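Local coordinates for protein dipeptidase AC. Metallo peptidase. MEROPS family M19 (Rhodobacter sphaeroides, PDB 3LY0) that probably hydrolyses dipeptides as a zinc metallodipeptidase of the membrane dipeptidase family, here holding two zinc ions and a phosphinate mimic of L-Ala-D-Ala, at residues Met86-Gln91 against Pro169-His174; Met136-Ala141 against Arg160-Val165; Ile144-Asp149 against Gly194-Ala199; Asp149-Phe154 against Asn202-Met207. All blocks are in the same frame, centred on the assembly; numbering follows the deposited sequence.

Contact 1: residues Met86-Gln91 against Pro169-His174; sequences MIRAEQ and PTVFGH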
loop_
_atom_site.group_PDB
_atom_site.type_symbol
_atom_site.label_atom_id
_atom_site.label_comp_id
_atom_site.label_asym_id
_atom_site.label_seq_id
_atom_site.Cartn_x
_atom_site.Cartn_y
_atom_site.Cartn_z
ATOM N N MET A 86 7.202 -6.632 18.959
ATOM C CA MET A 86 6.213 -5.564 18.965
ATOM C C MET A 86 6.869 -4.226 19.323
ATOM O O MET A 86 7.750 -4.166 20.178
ATOM C CB MET A 86 5.087 -5.907 19.965
ATOM C CG MET A 86 3.878 -4.945 19.976
ATOM S SD MET A 86 2.522 -5.490 21.064
ATOM C CE MET A 86 3.395 -6.733 22.012
ATOM N N ILE A 87 6.453 -3.163 18.639
ATOM C CA ILE A 87 6.858 -1.806 18.989
ATOM C C ILE A 87 5.657 -1.134 19.640
ATOM O O ILE A 87 4.550 -1.177 19.098
ATOM C CB ILE A 87 7.301 -1.009 17.740
ATOM C CG1 ILE A 87 8.482 -1.694 17.050
ATOM C CG2 ILE A 87 7.671 0.430 18.111
ATOM C CD1 ILE A 87 8.857 -1.062 15.723
ATOM N N ARG A 88 5.853 -0.561 20.826
ATOM C CA ARG A 88 4.747 0.059 21.543
ATOM C C ARG A 88 4.619 1.535 21.178
ATOM O O ARG A 88 5.531 2.112 20.579
ATOM C CB ARG A 88 4.912 -0.107 23.056
ATOM C CG ARG A 88 4.946 -1.566 23.508
ATOM C CD ARG A 88 3.726 -2.343 23.021
ATOM N NE ARG A 88 2.525 -2.001 23.776
ATOM C CZ ARG A 88 2.171 -2.582 24.918
ATOM N NH1 ARG A 88 1.060 -2.206 25.538
ATOM N NH2 ARG A 88 2.928 -3.541 25.439
ATOM N N ALA A 89 3.490 2.128 21.544
ATOM C CA ALA A 89 3.184 3.508 21.167
ATOM C C ALA A 89 4.255 4.533 21.567
ATOM O O ALA A 89 4.591 5.422 20.782
ATOM C CB ALA A 89 1.796 3.921 21.685
ATOM N N GLU A 90 4.794 4.414 22.777
ATOM C CA GLU A 90 5.806 5.361 23.233
ATOM C C GLU A 90 6.993 5.469 22.270
ATOM O O GLU A 90 7.537 6.556 22.061
ATOM C CB GLU A 90 6.277 4.980 24.639
ATOM C CG GLU A 90 7.318 5.907 25.241
ATOM C CD GLU A 90 7.767 5.437 26.613
ATOM O OE1 GLU A 90 7.295 5.997 27.624
ATOM O OE2 GLU A 90 8.581 4.490 26.679
ATOM N N GLN A 91 7.391 4.346 21.673
ATOM C CA GLN A 91 8.502 4.336 20.733
ATOM C C GLN A 91 8.066 4.641 19.296
ATOM O O GLN A 91 8.810 5.248 18.524
ATOM C CB GLN A 91 9.217 2.977 20.768
ATOM C CG GLN A 91 10.139 2.793 21.968
ATOM C CD GLN A 91 9.393 2.828 23.286
ATOM O OE1 GLN A 91 8.505 2.009 23.537
ATOM N NE2 GLN A 91 9.743 3.793 24.142
ATOM N N PRO A 169 3.843 -8.092 15.148
ATOM C CA PRO A 169 2.693 -8.060 16.058
ATOM C C PRO A 169 2.413 -6.654 16.591
ATOM O O PRO A 169 3.355 -5.885 16.791
ATOM C CB PRO A 169 3.135 -8.985 17.203
ATOM C CG PRO A 169 4.630 -8.959 17.158
ATOM C CD PRO A 169 4.957 -8.894 15.686
ATOM N N THR A 170 1.141 -6.339 16.818
ATOM C CA THR A 170 0.756 -5.078 17.452
ATOM C C THR A 170 -0.256 -5.377 18.554
ATOM O O THR A 170 -0.695 -6.520 18.696
ATOM C CB THR A 170 0.090 -4.110 16.459
ATOM O OG1 THR A 170 -1.225 -4.580 16.137
ATOM C CG2 THR A 170 0.927 -3.952 15.190
ATOM N N VAL A 171 -0.638 -4.360 19.325
ATOM C CA VAL A 171 -1.679 -4.548 20.332
ATOM C C VAL A 171 -3.039 -4.872 19.711
ATOM O O VAL A 171 -3.987 -5.200 20.419
ATOM C CB VAL A 171 -1.823 -3.313 21.256
ATOM C CG1 VAL A 171 -0.532 -3.072 22.021
ATOM C CG2 VAL A 171 -2.221 -2.069 20.468
ATOM N N PHE A 172 -3.136 -4.786 18.382
ATOM C CA PHE A 172 -4.421 -4.908 17.694
ATOM C C PHE A 172 -4.602 -6.250 16.993
ATOM O O PHE A 172 -5.710 -6.609 16.623
ATOM C CB PHE A 172 -4.580 -3.779 16.666
ATOM C CG PHE A 172 -4.512 -2.415 17.271
ATOM C CD1 PHE A 172 -5.520 -1.977 18.110
ATOM C CD2 PHE A 172 -3.435 -1.585 17.023
ATOM C CE1 PHE A 172 -5.462 -0.727 18.697
ATOM C CE2 PHE A 172 -3.366 -0.332 17.612
ATOM C CZ PHE A 172 -4.381 0.100 18.443
ATOM N N GLY A 173 -3.508 -6.974 16.809
ATOM C CA GLY A 173 -3.545 -8.193 16.029
ATOM C C GLY A 173 -2.203 -8.517 15.431
ATOM O O GLY A 173 -1.165 -7.997 15.859
ATOM N N HIS A 174 -2.233 -9.403 14.439
ATOM C CA HIS A 174 -1.028 -10.039 13.941
ATOM C C HIS A 174 -0.897 -9.999 12.434
ATOM O O HIS A 174 -1.854 -10.265 11.709
ATOM C CB HIS A 174 -0.977 -11.484 14.440
ATOM C CG HIS A 174 -1.040 -11.584 15.928
ATOM N ND1 HIS A 174 0.081 -11.488 16.720
ATOM C CD2 HIS A 174 -2.093 -11.703 16.770
ATOM C CE1 HIS A 174 -0.275 -11.572 17.991
ATOM N NE2 HIS A 174 -1.589 -11.703 18.049
HETATM O O HOH W 1 4.770 -3.693 16.355
#

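Contact 2: residues Met136-Ala141 against Arg160-Val165; sequences MHMEGA and RSLGPV. With ZN (zinc ion), chain D; ZN (zinc ion), chain E; LY0 ((2R)-3-[(R)-[(1R)-1-aminoethyl](hydroxy)phosphoryl]-2-methylpropanoic acid), chain C.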
loop_
_atom_site.group_PDB
_atom_site.type_symbol
_atom_site.label_atom_id
_atom_site.label_comp_id
_atom_site.label_asym_id
_atom_site.label_seq_id
_atom_site.Cartn_x
_atom_site.Cartn_y
_atom_site.Cartn_z
ATOM N N MET A 136 -2.828 10.528 3.588
ATOM C CA MET A 136 -2.060 10.097 4.763
ATOM C C MET A 136 -2.532 8.720 5.241
ATOM O O MET A 136 -3.698 8.541 5.623
ATOM C CB MET A 136 -2.171 11.136 5.886
ATOM C CG MET A 136 -1.312 10.824 7.116
ATOM S SD MET A 136 -1.502 12.001 8.523
ATOM C CE MET A 136 -1.080 13.565 7.728
ATOM N N HIS A 137 -1.605 7.768 5.223
ATOM C CA HIS A 137 -1.881 6.367 5.503
ATOM C C HIS A 137 -0.936 5.884 6.583
ATOM O O HIS A 137 0.234 6.260 6.593
ATOM C CB HIS A 137 -1.646 5.535 4.235
ATOM C CG HIS A 137 -1.713 4.054 4.459
ATOM N ND1 HIS A 137 -2.907 3.368 4.521
ATOM C CD2 HIS A 137 -0.736 3.134 4.640
ATOM C CE1 HIS A 137 -2.660 2.084 4.720
ATOM N NE2 HIS A 137 -1.351 1.915 4.797
ATOM N N MET A 138 -1.431 5.047 7.493
ATOM C CA MET A 138 -0.580 4.455 8.521
ATOM C C MET A 138 -0.491 2.950 8.274
ATOM O O MET A 138 -1.505 2.264 8.259
ATOM C CB MET A 138 -1.192 4.758 9.903
ATOM C CG MET A 138 -0.428 4.241 11.115
ATOM S SD MET A 138 -1.015 4.989 12.673
ATOM C CE MET A 138 -0.713 6.687 12.294
ATOM N N GLU A 139 0.720 2.448 8.047
ATOM C CA GLU A 139 0.939 1.034 7.763
ATOM C C GLU A 139 1.436 0.389 9.039
ATOM O O GLU A 139 2.629 0.439 9.335
ATOM C CB GLU A 139 1.984 0.876 6.659
ATOM C CG GLU A 139 2.344 -0.580 6.361
ATOM C CD GLU A 139 3.187 -0.735 5.102
ATOM O OE1 GLU A 139 3.928 0.202 4.748
ATOM O OE2 GLU A 139 3.106 -1.787 4.459
ATOM N N GLY A 140 0.520 -0.229 9.783
ATOM C CA GLY A 140 0.809 -0.706 11.131
ATOM C C GLY A 140 0.406 0.381 12.099
ATOM O O GLY A 140 0.773 1.544 11.927
ATOM N N ALA A 141 -0.381 0.022 13.105
ATOM C CA ALA A 141 -0.985 1.018 13.976
ATOM C C ALA A 141 -0.287 1.158 15.331
ATOM O O ALA A 141 -0.930 1.522 16.318
ATOM C CB ALA A 141 -2.462 0.714 14.161
ATOM N N ARG A 160 -6.376 9.218 6.972
ATOM C CA ARG A 160 -7.605 8.725 6.356
ATOM C C ARG A 160 -7.603 7.233 6.035
ATOM O O ARG A 160 -8.602 6.699 5.547
ATOM C CB ARG A 160 -7.935 9.531 5.094
ATOM C CG ARG A 160 -8.324 10.989 5.360
ATOM C CD ARG A 160 -9.664 11.088 6.081
ATOM N NE ARG A 160 -10.078 12.464 6.367
ATOM C CZ ARG A 160 -9.723 13.137 7.454
ATOM N NH1 ARG A 160 -10.171 14.376 7.643
ATOM N NH2 ARG A 160 -8.922 12.591 8.355
ATOM N N SER A 161 -6.492 6.562 6.330
ATOM C CA SER A 161 -6.320 5.164 5.975
ATOM C C SER A 161 -5.374 4.528 6.967
ATOM O O SER A 161 -4.390 5.144 7.368
ATOM C CB SER A 161 -5.703 5.086 4.580
ATOM O OG SER A 161 -5.586 3.749 4.150
ATOM N N LEU A 162 -5.659 3.288 7.351
ATOM C CA LEU A 162 -4.886 2.616 8.382
ATOM C C LEU A 162 -4.894 1.105 8.170
ATOM O O LEU A 162 -5.958 0.479 8.077
ATOM C CB LEU A 162 -5.478 2.958 9.763
ATOM C CG LEU A 162 -4.894 2.253 10.981
ATOM C CD1 LEU A 162 -3.407 2.516 11.109
ATOM C CD2 LEU A 162 -5.622 2.670 12.259
ATOM N N GLY A 163 -3.698 0.521 8.097
ATOM C CA GLY A 163 -3.550 -0.919 8.240
ATOM C C GLY A 163 -3.236 -1.238 9.694
ATOM O O GLY A 163 -2.241 -0.770 10.235
ATOM N N PRO A 164 -4.087 -2.034 10.355
ATOM C CA PRO A 164 -3.836 -2.304 11.777
ATOM C C PRO A 164 -2.458 -2.898 12.056
ATOM O O PRO A 164 -1.883 -2.644 13.122
ATOM C CB PRO A 164 -4.937 -3.300 12.141
ATOM C CG PRO A 164 -6.057 -2.968 11.199
ATOM C CD PRO A 164 -5.385 -2.557 9.903
ATOM N N VAL A 165 -1.946 -3.705 11.133
ATOM C CA VAL A 165 -0.633 -4.297 11.314
ATOM C C VAL A 165 0.247 -4.188 10.078
ATOM O O VAL A 165 -0.242 -4.122 8.945
ATOM C CB VAL A 165 -0.723 -5.792 11.703
ATOM C CG1 VAL A 165 -1.598 -5.983 12.937
ATOM C CG2 VAL A 165 -1.223 -6.648 10.516
HETATM ZN ZN ZN D . 5.042 0.270 2.925
HETATM ZN ZN ZN E . 3.696 -3.150 2.976
HETATM P P LY0 C . 6.398 -2.619 2.671
HETATM C C1 LY0 C . 8.655 -2.177 4.257
HETATM N N1 LY0 C . 6.889 -0.440 4.158
HETATM C C2 LY0 C . 7.602 -1.473 3.428
HETATM C C4 LY0 C . 7.229 -3.683 1.425
HETATM C C5 LY0 C . 6.934 -5.152 1.535
HETATM C C6 LY0 C . 5.467 -5.446 1.694
HETATM C C7 LY0 C . 7.637 -6.010 0.514
HETATM O O31 LY0 C . 5.339 -1.738 2.051
HETATM O O32 LY0 C . 5.733 -3.472 3.801
HETATM O O61 LY0 C . 5.083 -6.686 2.087
HETATM O O62 LY0 C . 4.603 -4.572 1.507
#

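Contact 3: residues Ile144-Asp149 against Gly194-Ala199; sequences IGADLD and GRRLVA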
loop_
_atom_site.group_PDB
_atom_site.type_symbol
_atom_site.label_atom_id
_atom_site.label_comp_id
_atom_site.label_asym_id
_atom_site.label_seq_id
_atom_site.Cartn_x
_atom_site.Cartn_y
_atom_site.Cartn_z
ATOM N N ILE A 144 -0.804 4.053 17.624
ATOM C CA ILE A 144 -2.110 4.154 18.268
ATOM C C ILE A 144 -2.141 3.237 19.488
ATOM O O ILE A 144 -1.937 2.028 19.373
ATOM C CB ILE A 144 -3.254 3.720 17.308
ATOM C CG1 ILE A 144 -3.116 4.379 15.924
ATOM C CG2 ILE A 144 -4.621 4.000 17.934
ATOM C CD1 ILE A 144 -3.056 5.882 15.969
ATOM N N GLY A 145 -2.365 3.799 20.668
ATOM C CA GLY A 145 -2.486 2.959 21.846
ATOM C C GLY A 145 -3.775 2.160 21.823
ATOM O O GLY A 145 -4.697 2.481 21.078
ATOM N N ALA A 146 -3.850 1.122 22.655
ATOM C CA ALA A 146 -5.051 0.289 22.713
ATOM C C ALA A 146 -6.294 1.079 23.138
ATOM O O ALA A 146 -7.421 0.713 22.816
ATOM C CB ALA A 146 -4.825 -0.909 23.638
ATOM N N ASP A 147 -6.071 2.184 23.843
ATOM C CA ASP A 147 -7.139 3.097 24.239
ATOM C C ASP A 147 -7.776 3.829 23.049
ATOM O O ASP A 147 -8.901 4.328 23.134
ATOM C CB ASP A 147 -6.559 4.116 25.219
ATOM C CG ASP A 147 -5.254 4.704 24.713
ATOM O OD1 ASP A 147 -4.164 4.174 25.040
ATOM O OD2 ASP A 147 -5.326 5.666 23.942
ATOM N N LEU A 148 -7.041 3.880 21.939
ATOM C CA LEU A 148 -7.473 4.535 20.702
ATOM C C LEU A 148 -7.441 6.065 20.710
ATOM O O LEU A 148 -7.864 6.697 19.742
ATOM C CB LEU A 148 -8.854 4.053 20.252
ATOM C CG LEU A 148 -9.018 2.540 20.087
ATOM C CD1 LEU A 148 -10.371 2.233 19.490
ATOM C CD2 LEU A 148 -7.929 1.973 19.207
ATOM N N ASP A 149 -6.954 6.668 21.793
ATOM C CA ASP A 149 -6.967 8.127 21.873
ATOM C C ASP A 149 -6.233 8.766 20.706
ATOM O O ASP A 149 -6.680 9.783 20.169
ATOM C CB ASP A 149 -6.335 8.617 23.174
ATOM C CG ASP A 149 -7.299 8.614 24.332
ATOM O OD1 ASP A 149 -8.475 8.229 24.149
ATOM O OD2 ASP A 149 -6.865 9.023 25.426
ATOM N N GLY A 194 -8.077 -4.606 18.730
ATOM C CA GLY A 194 -8.216 -4.620 17.282
ATOM C C GLY A 194 -9.667 -4.565 16.836
ATOM O O GLY A 194 -10.013 -3.893 15.864
ATOM N N ARG A 195 -10.537 -5.274 17.550
ATOM C CA ARG A 195 -11.955 -5.226 17.246
ATOM C C ARG A 195 -12.499 -3.820 17.497
ATOM O O ARG A 195 -13.255 -3.288 16.687
ATOM C CB ARG A 195 -12.716 -6.291 18.054
ATOM C CG ARG A 195 -12.278 -7.705 17.697
ATOM C CD ARG A 195 -13.225 -8.781 18.224
ATOM N NE ARG A 195 -13.139 -8.964 19.671
ATOM C CZ ARG A 195 -12.232 -9.722 20.286
ATOM N NH1 ARG A 195 -11.312 -10.374 19.585
ATOM N NH2 ARG A 195 -12.243 -9.828 21.611
ATOM N N ARG A 196 -12.100 -3.203 18.610
ATOM C CA ARG A 196 -12.489 -1.817 18.859
ATOM C C ARG A 196 -11.937 -0.858 17.804
ATOM O O ARG A 196 -12.613 0.093 17.406
ATOM C CB ARG A 196 -12.093 -1.374 20.269
ATOM C CG ARG A 196 -12.951 -2.007 21.361
ATOM C CD ARG A 196 -12.617 -1.456 22.747
ATOM N NE ARG A 196 -11.316 -1.908 23.230
ATOM C CZ ARG A 196 -10.234 -1.138 23.275
ATOM N NH1 ARG A 196 -10.298 0.121 22.863
ATOM N NH2 ARG A 196 -9.089 -1.624 23.730
ATOM N N LEU A 197 -10.710 -1.115 17.358
ATOM C CA LEU A 197 -10.097 -0.316 16.296
ATOM C C LEU A 197 -10.896 -0.365 14.990
ATOM O O LEU A 197 -11.099 0.660 14.339
ATOM C CB LEU A 197 -8.651 -0.754 16.064
ATOM C CG LEU A 197 -7.906 -0.020 14.948
ATOM C CD1 LEU A 197 -7.654 1.440 15.318
ATOM C CD2 LEU A 197 -6.605 -0.722 14.672
ATOM N N VAL A 198 -11.359 -1.554 14.609
ATOM C CA VAL A 198 -12.204 -1.673 13.426
ATOM C C VAL A 198 -13.466 -0.831 13.573
ATOM O O VAL A 198 -13.831 -0.078 12.681
ATOM C CB VAL A 198 -12.583 -3.151 13.144
ATOM C CG1 VAL A 198 -13.666 -3.243 12.072
ATOM C CG2 VAL A 198 -11.354 -3.941 12.742
ATOM N N ALA A 199 -14.126 -0.957 14.721
ATOM C CA ALA A 199 -15.361 -0.226 14.956
ATOM C C ALA A 199 -15.143 1.288 14.898
ATOM O O ALA A 199 -15.949 2.013 14.324
ATOM C CB ALA A 199 -15.968 -0.632 16.295
#

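Contact 4: residues Asp149-Phe154 against Asn202-Met207; sequences DALHLF and NRLKIM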
loop_
_atom_site.group_PDB
_atom_site.type_symbol
_atom_site.label_atom_id
_atom_site.label_comp_id
_atom_site.label_asym_id
_atom_site.label_seq_id
_atom_site.Cartn_x
_atom_site.Cartn_y
_atom_site.Cartn_z
ATOM N N ASP A 149 -6.954 6.668 21.793
ATOM C CA ASP A 149 -6.967 8.127 21.873
ATOM C C ASP A 149 -6.233 8.766 20.706
ATOM O O ASP A 149 -6.680 9.783 20.169
ATOM C CB ASP A 149 -6.335 8.617 23.174
ATOM C CG ASP A 149 -7.299 8.614 24.332
ATOM O OD1 ASP A 149 -8.475 8.229 24.149
ATOM O OD2 ASP A 149 -6.865 9.023 25.426
ATOM N N ALA A 150 -5.101 8.180 20.322
ATOM C CA ALA A 150 -4.305 8.759 19.242
ATOM C C ALA A 150 -4.941 8.571 17.869
ATOM O O ALA A 150 -4.583 9.267 16.934
ATOM C CB ALA A 150 -2.884 8.229 19.258
ATOM N N LEU A 151 -5.862 7.618 17.735
ATOM C CA LEU A 151 -6.599 7.490 16.483
ATOM C C LEU A 151 -7.348 8.784 16.183
ATOM O O LEU A 151 -7.349 9.265 15.056
ATOM C CB LEU A 151 -7.566 6.299 16.528
ATOM C CG LEU A 151 -8.310 5.992 15.224
ATOM C CD1 LEU A 151 -7.332 5.428 14.211
ATOM C CD2 LEU A 151 -9.440 4.990 15.478
ATOM N N HIS A 152 -7.966 9.362 17.208
ATOM C CA HIS A 152 -8.692 10.606 17.024
ATOM C C HIS A 152 -7.747 11.755 16.721
ATOM O O HIS A 152 -8.043 12.599 15.880
ATOM C CB HIS A 152 -9.563 10.894 18.245
ATOM C CG HIS A 152 -10.574 9.826 18.499
ATOM N ND1 HIS A 152 -11.826 9.841 17.925
ATOM C CD2 HIS A 152 -10.503 8.687 19.228
ATOM C CE1 HIS A 152 -12.489 8.761 18.304
ATOM N NE2 HIS A 152 -11.713 8.050 19.099
ATOM N N LEU A 153 -6.600 11.780 17.392
ATOM C CA LEU A 153 -5.594 12.797 17.111
ATOM C C LEU A 153 -5.112 12.724 15.667
ATOM O O LEU A 153 -5.126 13.726 14.952
ATOM C CB LEU A 153 -4.401 12.656 18.050
ATOM C CG LEU A 153 -4.660 12.991 19.515
ATOM C CD1 LEU A 153 -3.405 12.707 20.313
ATOM C CD2 LEU A 153 -5.050 14.446 19.658
ATOM N N PHE A 154 -4.702 11.536 15.229
ATOM C CA PHE A 154 -4.198 11.398 13.869
ATOM C C PHE A 154 -5.282 11.713 12.846
ATOM O O PHE A 154 -5.008 12.338 11.830
ATOM C CB PHE A 154 -3.579 10.007 13.641
ATOM C CG PHE A 154 -2.139 9.907 14.077
ATOM C CD1 PHE A 154 -1.121 10.379 13.256
ATOM C CD2 PHE A 154 -1.799 9.330 15.295
ATOM C CE1 PHE A 154 0.210 10.291 13.645
ATOM C CE2 PHE A 154 -0.468 9.235 15.698
ATOM C CZ PHE A 154 0.538 9.722 14.866
ATOM N N ASN A 202 -14.426 2.509 11.353
ATOM C CA ASN A 202 -15.704 2.602 10.652
ATOM C C ASN A 202 -16.461 3.882 11.021
ATOM O O ASN A 202 -17.014 4.562 10.162
ATOM C CB ASN A 202 -16.601 1.404 10.975
ATOM C CG ASN A 202 -16.188 0.109 10.258
ATOM O OD1 ASN A 202 -16.715 -0.951 10.576
ATOM N ND2 ASN A 202 -15.280 0.194 9.280
ATOM N N ARG A 203 -16.494 4.200 12.311
ATOM C CA ARG A 203 -17.227 5.378 12.761
ATOM C C ARG A 203 -16.594 6.664 12.239
ATOM O O ARG A 203 -17.292 7.581 11.809
ATOM C CB ARG A 203 -17.322 5.406 14.286
ATOM C CG ARG A 203 -18.466 6.272 14.793
ATOM C CD ARG A 203 -18.507 6.306 16.311
ATOM N NE ARG A 203 -17.308 6.932 16.861
ATOM C CZ ARG A 203 -17.081 8.243 16.852
ATOM N NH1 ARG A 203 -15.960 8.729 17.371
ATOM N NH2 ARG A 203 -17.971 9.068 16.315
ATOM N N LEU A 204 -15.267 6.723 12.276
ATOM C CA LEU A 204 -14.528 7.882 11.793
ATOM C C LEU A 204 -14.385 7.928 10.276
ATOM O O LEU A 204 -13.886 8.918 9.737
ATOM C CB LEU A 204 -13.143 7.927 12.434
ATOM C CG LEU A 204 -13.146 8.215 13.941
ATOM C CD1 LEU A 204 -11.737 8.087 14.511
ATOM C CD2 LEU A 204 -13.722 9.599 14.216
ATOM N N LYS A 205 -14.822 6.862 9.598
ATOM C CA LYS A 205 -14.672 6.739 8.144
ATOM C C LYS A 205 -13.201 6.781 7.735
ATOM O O LYS A 205 -12.824 7.449 6.764
ATOM C CB LYS A 205 -15.471 7.829 7.424
ATOM C CG LYS A 205 -16.940 7.874 7.821
ATOM C CD LYS A 205 -17.637 6.585 7.437
ATOM C CE LYS A 205 -19.086 6.564 7.923
ATOM N NZ LYS A 205 -19.202 6.336 9.400
ATOM N N ILE A 206 -12.379 6.079 8.503
ATOM C CA ILE A 206 -10.984 5.800 8.162
ATOM C C ILE A 206 -10.934 4.450 7.454
ATOM O O ILE A 206 -11.409 3.451 7.988
ATOM C CB ILE A 206 -10.106 5.748 9.434
ATOM C CG1 ILE A 206 -10.075 7.126 10.106
ATOM C CG2 ILE A 206 -8.690 5.274 9.102
ATOM C CD1 ILE A 206 -9.360 7.145 11.441
ATOM N N MET A 207 -10.365 4.418 6.251
ATOM C CA MET A 207 -10.260 3.172 5.488
ATOM C C MET A 207 -9.350 2.191 6.207
ATOM O O MET A 207 -8.267 2.552 6.648
ATOM C CB MET A 207 -9.694 3.459 4.089
ATOM C CG MET A 207 -9.776 2.293 3.073
ATOM S SD MET A 207 -8.670 2.496 1.617
ATOM C CE MET A 207 -7.175 1.753 2.282
#

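Contact 1: residues Met86-Gln91 against Pro169-His174
Met86 and Pro169 bring their backbones together, CA to CA 5.2 Å, where the loop leading into helix 89-109 passes the loop that follows strand 159-163 of the TIM-barrel fold. The second loop reverses in a type I beta turn from Thr170 to Gly173, tightened by an ST turn in which Thr170 OG1 accepts the N-H of Phe172. Met86 carries the contact. A chi1 of -174° swings the Met86 chain along Pro169 and into the start of the turn: Met86 CG lies 3.4 Å from Pro169 O, and Met86 SD 3.7 Å from Thr170 C, beside the peptide joining Thr170 to Val171. Pro169 CG packs on the other end of the methionine, 4.2 Å from Met86 CB. The side chain of Arg88, the N-cap residue of helix 89-109, crosses that of Val171 at about a right angle, Arg88 NE 3.7 Å from Val171 CG1, while the CG2 methyl of Val171 sits over one face of the Phe172 ring. This surface contact illustrates how two loops can be joined by van der Waals packing and a shared solvent molecule: one water accepts from Ile87 N at 2.9 Å and donates to Pro169 O at 2.6 Å.

Contact 2: residues Met136-Ala141 against Arg160-Val165
The dinuclear zinc site of this TIM-barrel enzyme lies at the end of a beta-alpha-beta crossover, in which strands 132-139 and 159-163 run parallel, the axes of these short segments approaching to 4.6 Å at an angle of 10°. Glu139, on the first strand, bridges the metals: Glu139 OE1 binds one zinc ion at 2.1 Å, alongside His13 and Asp15, and OE2 binds the other at 2.1 Å, alongside His212 and His233. The phosphinate inhibitor also binds both ions through its O31. Glu139 CG is anti to the backbone N (chi1 176°) and the chain stays extended beyond it, carrying the carboxylate out to the metals. Behind this, the strands are laced by parallel-sheet bonds, among them Gly163 N to Met138 O, nearly along the C=O axis. Just past the end of strand 132-139, Gly140 N still donates to Gly163 O, whereas Ala141 N approaches Pro164 O from above the carbonyl plane. On the same face as Glu139, Ser161 OG and His137 ND1 share a hydrogen bond of 2.7 Å at the edge of the ring. Met138 and Leu162, on the other face, lie side by side pointing the same way and pack tightly: Leu162 CD1 is 3.4 Å from both CB and CG of Met138, and it also meets Ala141 CB at 3.7 Å.

Contact 3: residues Ile144-Asp149 against Gly194-Ala199
Arg196, on helix 192-204, meets the loop Ile144-Asp149 that leads from a TIM-barrel strand into helix 149-157, and its side chain can be followed outward from the helix. Arg196 CB lies 4.1 Å from Leu148 CD1. CG stands anti to the carbonyl carbon (chi1 -72°), and a bend at chi3 turns the guanidinium toward the type I turn Gly145-Leu148. NE forms a salt bridge with Glu192 on the same helix. At the end, Arg196 NH1 and NH2 both grip one atom, Ala146 O, at 2.9 and 3.0 Å. The carbonyl oxygen lies close to the guanidinium plane, but the two N-H groups use it differently: NH1 lies nearly in line with the C=O bond, although its N-H...O angle is bent to 145°, whereas NH2 stands above the carbonyl plane. A leucine here would probably leave Ala146 O without both of these donors and Glu192 without its charged mate. Within the loop, an Asx turn, Asp147 OD2 accepting from Asp149 N, precedes helix 149-157. Leu148, at the N-cap position, lies against the arginine, the two side chains crossing at a slant. Leu148 CG is 3.9 Å from Arg196 NH1, and the leucine methyls part company: Leu148 CD1 packs on Arg196 O at 3.7 Å, while CD2 reaches Leu197 CD1 at 3.9 Å.

Contact 4: residues Asp149-Phe154 against Asn202-Met207
The His152 ring and the Arg203 guanidinium meet edge to edge, their planes 25° apart, with His152 CE1 3.6 Å from Arg203 NH1. The approach is no hydrogen bond, since a ring carbon faces the nitrogen, and NH1 has its salt-bridge partner in Glu200. Any effect of the arginine's charge on the histidine is probably offset by Glu200, which the His152 side chain also touches. Leu204 comes to the same ring obliquely, its CD1 methyl 3.8 Å from His152 ND1. His152 CG is anti to the carbonyl carbon (chi1 -60°), which brings the ring across to these two residues. The pairing joins two neighbouring helices on the outside of the TIM barrel, helix 149-157 and the end of helix 192-204, where a Schellman motif with Lys205 at C-prime turns the chain toward strand 207-208. Deeper in, Leu151 lies alongside Leu204 and Ile206, its chain running counter to theirs, and divides its methyls between them: Leu151 CD2 faces Leu204 CD1 at 4.0 Å. An alanine at Leu151 is likely to open a gap beside Leu204 CD1 and Ile206 CD1, which would lose the leucine methyls they pack on. On the side nearer strand 159-163, where Ile206 also touches Leu162, Leu151 CD1 meets Ile206 CD1 at 3.8 Å.

Along the chain the first segments come in the order 86-91, 136-141, 144-149, 149-154, and the second segments in the order 160-165, 169-174, 194-199, 202-207. Contact 2 is thus nested inside the loop closed by contact 1, while the other pairs cross. Contacts 3 and 4, with centres about 9 Å apart, share Asp149 and helix 192-204; the centres of contacts 4 and 2 are about 10 Å apart, and Met207 is joined to contact 2 by probable backbone hydrogen bonds with Arg160 and Leu162. Phe172 of contact 1 packs against Ala141 of contact 2 and Leu148 of contact 3. Contacts 1 and 4, with centres about 17 Å apart, do not touch. The four together connect the strand bearing Glu139 and its parallel neighbour to outer helices and a surface loop.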